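Local coordinates for uncharacterized protein (Cricetid herpesvirus 2, PDB 4ZKQ) that probably acts as a viral decoy receptor that binds host chemokines and so interferes with chemokine signalling, at residues F62-S76 and E144-H158. Sequence-based numbering, arbitrary orientation. Where two conformers were deposited one is given.
Sequences FLDLLEKETAVLPLS and EESLAVLRVPGPDGH
Lys68 CB lies 3.5 Å above one face of the Arg151 guanidinium, while at its edge the carbonyls of Leu65 and Leu66 receive NH1 and NH2. Phe62 has Ala71 CB on one ring face, Thr70 N at its edge, in plane, and His158 on the other face, where a CH-pi contact places His158 CB 4.0 Å from the Phe62 ring centroid, 29° off the normal. The two groups lie on opposite sides of an antiparallel beta ladder, strand 68-74 against strand 147-152, inside a four-stranded sheet. Paired backbone bonds at Glu69-Val152, Ala71-Leu150 and Leu73-Ala148 set the register, and Leu75 N to Ser146 O (2.9 Å) prolongs it past the strand end. Thr70, Val72, Leu147 and Val149 share one side of the sheet, where Leu242 and Leu238 of strand 233-244 pack; on the reverse side Leu73 CD1 meets Leu150 CD1 at 3.7 Å, with Ile166 of strand 161-169 against Leu73. The ladder is thus sandwiched between two other sheets. Arg151 folds at chi3 (64°), which turns its guanidinium toward the type I' turn joining strands 63-65 and 68-74. Arg151 NH1 reaches Leu65 O at 2.9 Å, from the face of that carbonyl opposite Lys68 N, and Arg151 NH2 donates to Leu66 O at 3.0 Å.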
loop_
_atom_site.group_PDB
_atom_site.type_symbol
_atom_site.label_atom_id
_atom_site.label_comp_id
_atom_site.label_asym_id
_atom_site.label_seq_id
_atom_site.Cartn_x
_atom_site.Cartn_y
_atom_site.Cartn_z
ATOM N N PHE A 62 19.594 1.256 2.087
ATOM C CA PHE A 62 20.004 2.651 1.948
ATOM C C PHE A 62 20.981 2.831 0.790
ATOM O O PHE A 62 21.803 1.955 0.523
ATOM C CB PHE A 62 20.655 3.147 3.235
ATOM C CG PHE A 62 19.704 3.303 4.387
ATOM C CD1 PHE A 62 19.383 2.224 5.190
ATOM C CD2 PHE A 62 19.153 4.537 4.681
ATOM C CE1 PHE A 62 18.519 2.366 6.249
ATOM C CE2 PHE A 62 18.288 4.689 5.745
ATOM C CZ PHE A 62 17.968 3.602 6.529
ATOM N N LEU A 63 20.871 3.967 0.107
ATOM C CA LEU A 63 21.849 4.396 -0.888
ATOM C C LEU A 63 22.464 5.718 -0.456
ATOM O O LEU A 63 21.787 6.557 0.142
ATOM C CB LEU A 63 21.210 4.567 -2.262
ATOM C CG LEU A 63 21.230 3.421 -3.269
ATOM C CD1 LEU A 63 20.653 3.929 -4.577
ATOM C CD2 LEU A 63 22.626 2.862 -3.487
ATOM N N ASP A 64 23.741 5.916 -0.762
ATOM C CA ASP A 64 24.376 7.188 -0.462
ATOM C C ASP A 64 23.959 8.186 -1.532
ATOM O O ASP A 64 24.355 8.072 -2.689
ATOM C CB ASP A 64 25.898 7.058 -0.392
ATOM C CG ASP A 64 26.568 8.352 0.040
ATOM O OD1 ASP A 64 26.324 8.799 1.184
ATOM O OD2 ASP A 64 27.335 8.924 -0.763
ATOM N N LEU A 65 23.135 9.149 -1.134
ATOM C CA LEU A 65 22.560 10.119 -2.057
ATOM C C LEU A 65 22.570 11.502 -1.426
ATOM O O LEU A 65 22.181 11.659 -0.264
ATOM C CB LEU A 65 21.127 9.732 -2.429
ATOM C CG LEU A 65 20.909 8.398 -3.142
ATOM C CD1 LEU A 65 19.436 8.064 -3.145
ATOM C CD2 LEU A 65 21.433 8.446 -4.566
ATOM N N LEU A 66 23.000 12.501 -2.193
ATOM C CA LEU A 66 23.104 13.868 -1.693
ATOM C C LEU A 66 23.748 13.890 -0.307
ATOM O O LEU A 66 23.289 14.585 0.593
ATOM C CB LEU A 66 21.721 14.527 -1.670
ATOM C CG LEU A 66 21.110 14.729 -3.059
ATOM C CD1 LEU A 66 19.664 15.197 -2.989
ATOM C CD2 LEU A 66 21.929 15.725 -3.862
ATOM N N GLU A 67 24.786 13.072 -0.154
ATOM C CA GLU A 67 25.684 13.083 1.008
ATOM C C GLU A 67 25.121 12.483 2.307
ATOM O O GLU A 67 25.694 12.683 3.380
ATOM C CB GLU A 67 26.160 14.517 1.277
ATOM C CG GLU A 67 26.772 15.188 0.042
ATOM C CD GLU A 67 27.428 16.526 0.343
ATOM O OE1 GLU A 67 27.651 16.835 1.532
ATOM O OE2 GLU A 67 27.725 17.268 -0.617
ATOM N N LYS A 68 24.028 11.730 2.213
ATOM C CA LYS A 68 23.542 10.942 3.349
ATOM C C LYS A 68 23.005 9.596 2.884
ATOM O O LYS A 68 22.610 9.443 1.726
ATOM C CB LYS A 68 22.437 11.675 4.113
ATOM C CG LYS A 68 22.858 12.969 4.790
ATOM C CD LYS A 68 21.697 13.549 5.591
ATOM C CE LYS A 68 21.988 14.950 6.109
ATOM N NZ LYS A 68 20.802 15.549 6.800
ATOM N N GLU A 69 22.999 8.619 3.785
ATOM C CA GLU A 69 22.374 7.333 3.505
ATOM C C GLU A 69 20.867 7.532 3.435
ATOM O O GLU A 69 20.266 8.057 4.368
ATOM C CB GLU A 69 22.739 6.311 4.575
ATOM C CG GLU A 69 24.131 5.728 4.417
ATOM C CD GLU A 69 24.122 4.429 3.637
ATOM O OE1 GLU A 69 24.042 3.362 4.280
ATOM O OE2 GLU A 69 24.185 4.470 2.388
ATOM N N THR A 70 20.270 7.113 2.322
ATOM C CA THR A 70 18.871 7.398 2.031
ATOM C C THR A 70 18.073 6.140 1.698
ATOM O O THR A 70 18.487 5.350 0.849
ATOM C CB THR A 70 18.766 8.373 0.847
ATOM O OG1 THR A 70 19.556 9.538 1.122
ATOM C CG2 THR A 70 17.315 8.774 0.593
ATOM N N ALA A 71 16.929 5.973 2.364
ATOM C CA ALA A 71 15.982 4.901 2.054
ATOM C C ALA A 71 14.690 5.509 1.523
ATOM O O ALA A 71 14.247 6.556 1.995
ATOM C CB ALA A 71 15.705 4.055 3.279
ATOM N N VAL A 72 14.106 4.853 0.532
ATOM C CA VAL A 72 12.881 5.317 -0.097
ATOM C C VAL A 72 11.865 4.191 -0.041
ATOM O O VAL A 72 12.015 3.175 -0.717
ATOM C CB VAL A 72 13.119 5.752 -1.554
ATOM C CG1 VAL A 72 11.816 6.196 -2.207
ATOM C CG2 VAL A 72 14.153 6.879 -1.604
ATOM N N LEU A 73 10.836 4.381 0.779
ATOM C CA LEU A 73 9.846 3.338 1.034
ATOM C C LEU A 73 8.471 3.724 0.489
ATOM O O LEU A 73 8.030 4.860 0.652
ATOM C CB LEU A 73 9.761 3.068 2.535
ATOM C CG LEU A 73 11.069 2.675 3.207
ATOM C CD1 LEU A 73 10.890 2.618 4.702
ATOM C CD2 LEU A 73 11.569 1.338 2.686
ATOM N N PRO A 74 7.786 2.783 -0.173
ATOM C CA PRO A 74 6.424 3.079 -0.611
ATOM C C PRO A 74 5.462 3.038 0.568
ATOM O O PRO A 74 5.620 2.168 1.424
ATOM C CB PRO A 74 6.128 1.955 -1.598
ATOM C CG PRO A 74 6.904 0.801 -1.056
ATOM C CD PRO A 74 8.173 1.398 -0.498
ATOM N N LEU A 75 4.485 3.938 0.620
ATOM C CA LEU A 75 3.514 3.886 1.706
ATOM C C LEU A 75 2.626 2.655 1.535
ATOM O O LEU A 75 2.143 2.102 2.519
ATOM C CB LEU A 75 2.693 5.176 1.783
ATOM C CG LEU A 75 3.477 6.436 2.184
ATOM C CD1 LEU A 75 2.524 7.554 2.571
ATOM C CD2 LEU A 75 4.464 6.206 3.323
ATOM N N SER A 76 2.449 2.208 0.291
ATOM C CA SER A 76 1.845 0.902 0.020
ATOM C C SER A 76 2.596 0.207 -1.124
ATOM O O SER A 76 2.757 0.800 -2.186
ATOM C CB SER A 76 0.363 1.069 -0.336
ATOM O OG SER A 76 -0.233 -0.178 -0.654
ATOM N N GLU A 144 -1.882 6.246 -2.191
ATOM C CA GLU A 144 -1.172 4.967 -2.164
ATOM C C GLU A 144 0.224 4.999 -2.744
ATOM O O GLU A 144 1.084 4.216 -2.338
ATOM C CB GLU A 144 -1.937 3.910 -2.946
ATOM C CG GLU A 144 -3.131 3.331 -2.256
ATOM C CD GLU A 144 -3.636 2.109 -2.984
ATOM O OE1 GLU A 144 -3.079 1.769 -4.056
ATOM O OE2 GLU A 144 -4.595 1.493 -2.488
ATOM N N GLU A 145 0.427 5.869 -3.728
ATOM C CA GLU A 145 1.679 5.924 -4.471
ATOM C C GLU A 145 2.753 6.744 -3.761
ATOM O O GLU A 145 3.893 6.826 -4.223
ATOM C CB GLU A 145 1.420 6.505 -5.863
ATOM C CG GLU A 145 0.149 5.973 -6.513
ATOM C CD GLU A 145 0.122 6.198 -8.009
ATOM O OE1 GLU A 145 -0.549 7.150 -8.456
ATOM O OE2 GLU A 145 0.776 5.420 -8.735
ATOM N N SER A 146 2.396 7.345 -2.633
ATOM C CA SER A 146 3.321 8.227 -1.932
ATOM C C SER A 146 4.464 7.465 -1.300
ATOM O O SER A 146 4.443 6.236 -1.222
ATOM C CB SER A 146 2.581 9.032 -0.862
ATOM O OG SER A 146 1.522 9.759 -1.444
ATOM N N LEU A 147 5.464 8.217 -0.849
ATOM C CA LEU A 147 6.700 7.648 -0.350
ATOM C C LEU A 147 7.078 8.225 0.999
ATOM O O LEU A 147 6.714 9.350 1.334
ATOM C CB LEU A 147 7.833 7.906 -1.340
ATOM C CG LEU A 147 7.545 7.577 -2.800
ATOM C CD1 LEU A 147 8.689 8.086 -3.649
ATOM C CD2 LEU A 147 7.340 6.081 -2.985
ATOM N N ALA A 148 7.807 7.427 1.766
ATOM C CA ALA A 148 8.472 7.894 2.963
ATOM C C ALA A 148 9.955 7.800 2.682
ATOM O O ALA A 148 10.418 6.805 2.126
ATOM C CB ALA A 148 8.098 7.070 4.164
ATOM N N VAL A 149 10.688 8.843 3.049
ATOM C CA VAL A 149 12.116 8.900 2.795
ATOM C C VAL A 149 12.821 9.088 4.119
ATOM O O VAL A 149 12.453 9.954 4.907
ATOM C CB VAL A 149 12.477 10.037 1.820
ATOM C CG1 VAL A 149 13.965 10.021 1.504
ATOM C CG2 VAL A 149 11.679 9.900 0.544
ATOM N N LEU A 150 13.814 8.246 4.374
ATOM C CA LEU A 150 14.613 8.342 5.582
ATOM C C LEU A 150 16.027 8.730 5.207
ATOM O O LEU A 150 16.562 8.240 4.212
ATOM C CB LEU A 150 14.619 7.022 6.351
ATOM C CG LEU A 150 13.265 6.542 6.881
ATOM C CD1 LEU A 150 12.541 5.755 5.809
ATOM C CD2 LEU A 150 13.474 5.703 8.116
ATOM N N ARG A 151 16.624 9.613 6.001
ATOM C CA ARG A 151 17.987 10.065 5.752
ATOM C C ARG A 151 18.790 10.089 7.041
ATOM O O ARG A 151 18.303 10.513 8.090
ATOM C CB ARG A 151 17.982 11.441 5.084
ATOM C CG ARG A 151 17.719 11.348 3.589
ATOM C CD ARG A 151 17.566 12.692 2.915
ATOM N NE ARG A 151 18.783 13.494 2.957
ATOM C CZ ARG A 151 19.810 13.354 2.125
ATOM N NH1 ARG A 151 19.793 12.425 1.175
ATOM N NH2 ARG A 151 20.862 14.149 2.250
ATOM N N VAL A 152 20.020 9.594 6.953
ATOM C CA VAL A 152 20.899 9.504 8.108
ATOM C C VAL A 152 22.352 9.597 7.605
ATOM O O VAL A 152 22.662 9.115 6.515
ATOM C CB VAL A 152 20.628 8.197 8.898
ATOM C CG1 VAL A 152 20.985 6.962 8.066
ATOM C CG2 VAL A 152 21.353 8.193 10.222
ATOM N N PRO A 153 23.245 10.241 8.378
ATOM C CA PRO A 153 24.544 10.592 7.790
ATOM C C PRO A 153 25.602 9.498 7.853
ATOM O O PRO A 153 25.297 8.335 8.129
ATOM C CB PRO A 153 24.995 11.802 8.632
ATOM C CG PRO A 153 23.952 11.990 9.712
ATOM C CD PRO A 153 23.137 10.740 9.757
ATOM N N GLY A 154 26.844 9.903 7.581
ATOM C CA GLY A 154 28.021 9.063 7.732
ATOM C C GLY A 154 27.961 7.813 6.883
ATOM O O GLY A 154 27.069 7.680 6.041
ATOM N N PRO A 155 28.923 6.898 7.088
ATOM C CA PRO A 155 28.883 5.576 6.461
ATOM C C PRO A 155 28.183 4.546 7.341
ATOM O O PRO A 155 27.821 3.485 6.847
ATOM C CB PRO A 155 30.370 5.221 6.281
ATOM C CG PRO A 155 31.160 6.345 6.959
ATOM C CD PRO A 155 30.193 7.102 7.802
ATOM N N ASP A 156 27.998 4.866 8.620
ATOM C CA ASP A 156 27.480 3.907 9.597
ATOM C C ASP A 156 26.076 4.254 10.099
ATOM O O ASP A 156 25.516 3.527 10.920
ATOM C CB ASP A 156 28.434 3.814 10.792
ATOM C CG ASP A 156 29.779 3.216 10.422
ATOM O OD1 ASP A 156 29.807 2.245 9.636
ATOM O OD2 ASP A 156 30.809 3.720 10.916
ATOM N N GLY A 157 25.521 5.362 9.616
ATOM C CA GLY A 157 24.205 5.806 10.047
ATOM C C GLY A 157 23.116 4.764 9.850
ATOM O O GLY A 157 22.293 4.540 10.737
ATOM N N HIS A 158 23.119 4.119 8.688
ATOM C CA HIS A 158 22.116 3.107 8.370
ATOM C C HIS A 158 22.065 1.976 9.398
ATOM O O HIS A 158 21.029 1.331 9.571
ATOM C CB HIS A 158 22.387 2.522 6.987
ATOM C CG HIS A 158 23.595 1.642 6.930
ATOM N ND1 HIS A 158 24.879 2.144 6.891
ATOM C CD2 HIS A 158 23.715 0.295 6.910
ATOM C CE1 HIS A 158 25.738 1.139 6.850
ATOM N NE2 HIS A 158 25.060 0.008 6.860
HETATM O O HOH W 1 19.349 13.589 8.133
HETATM O O HOH W 2 18.997 15.710 4.671
#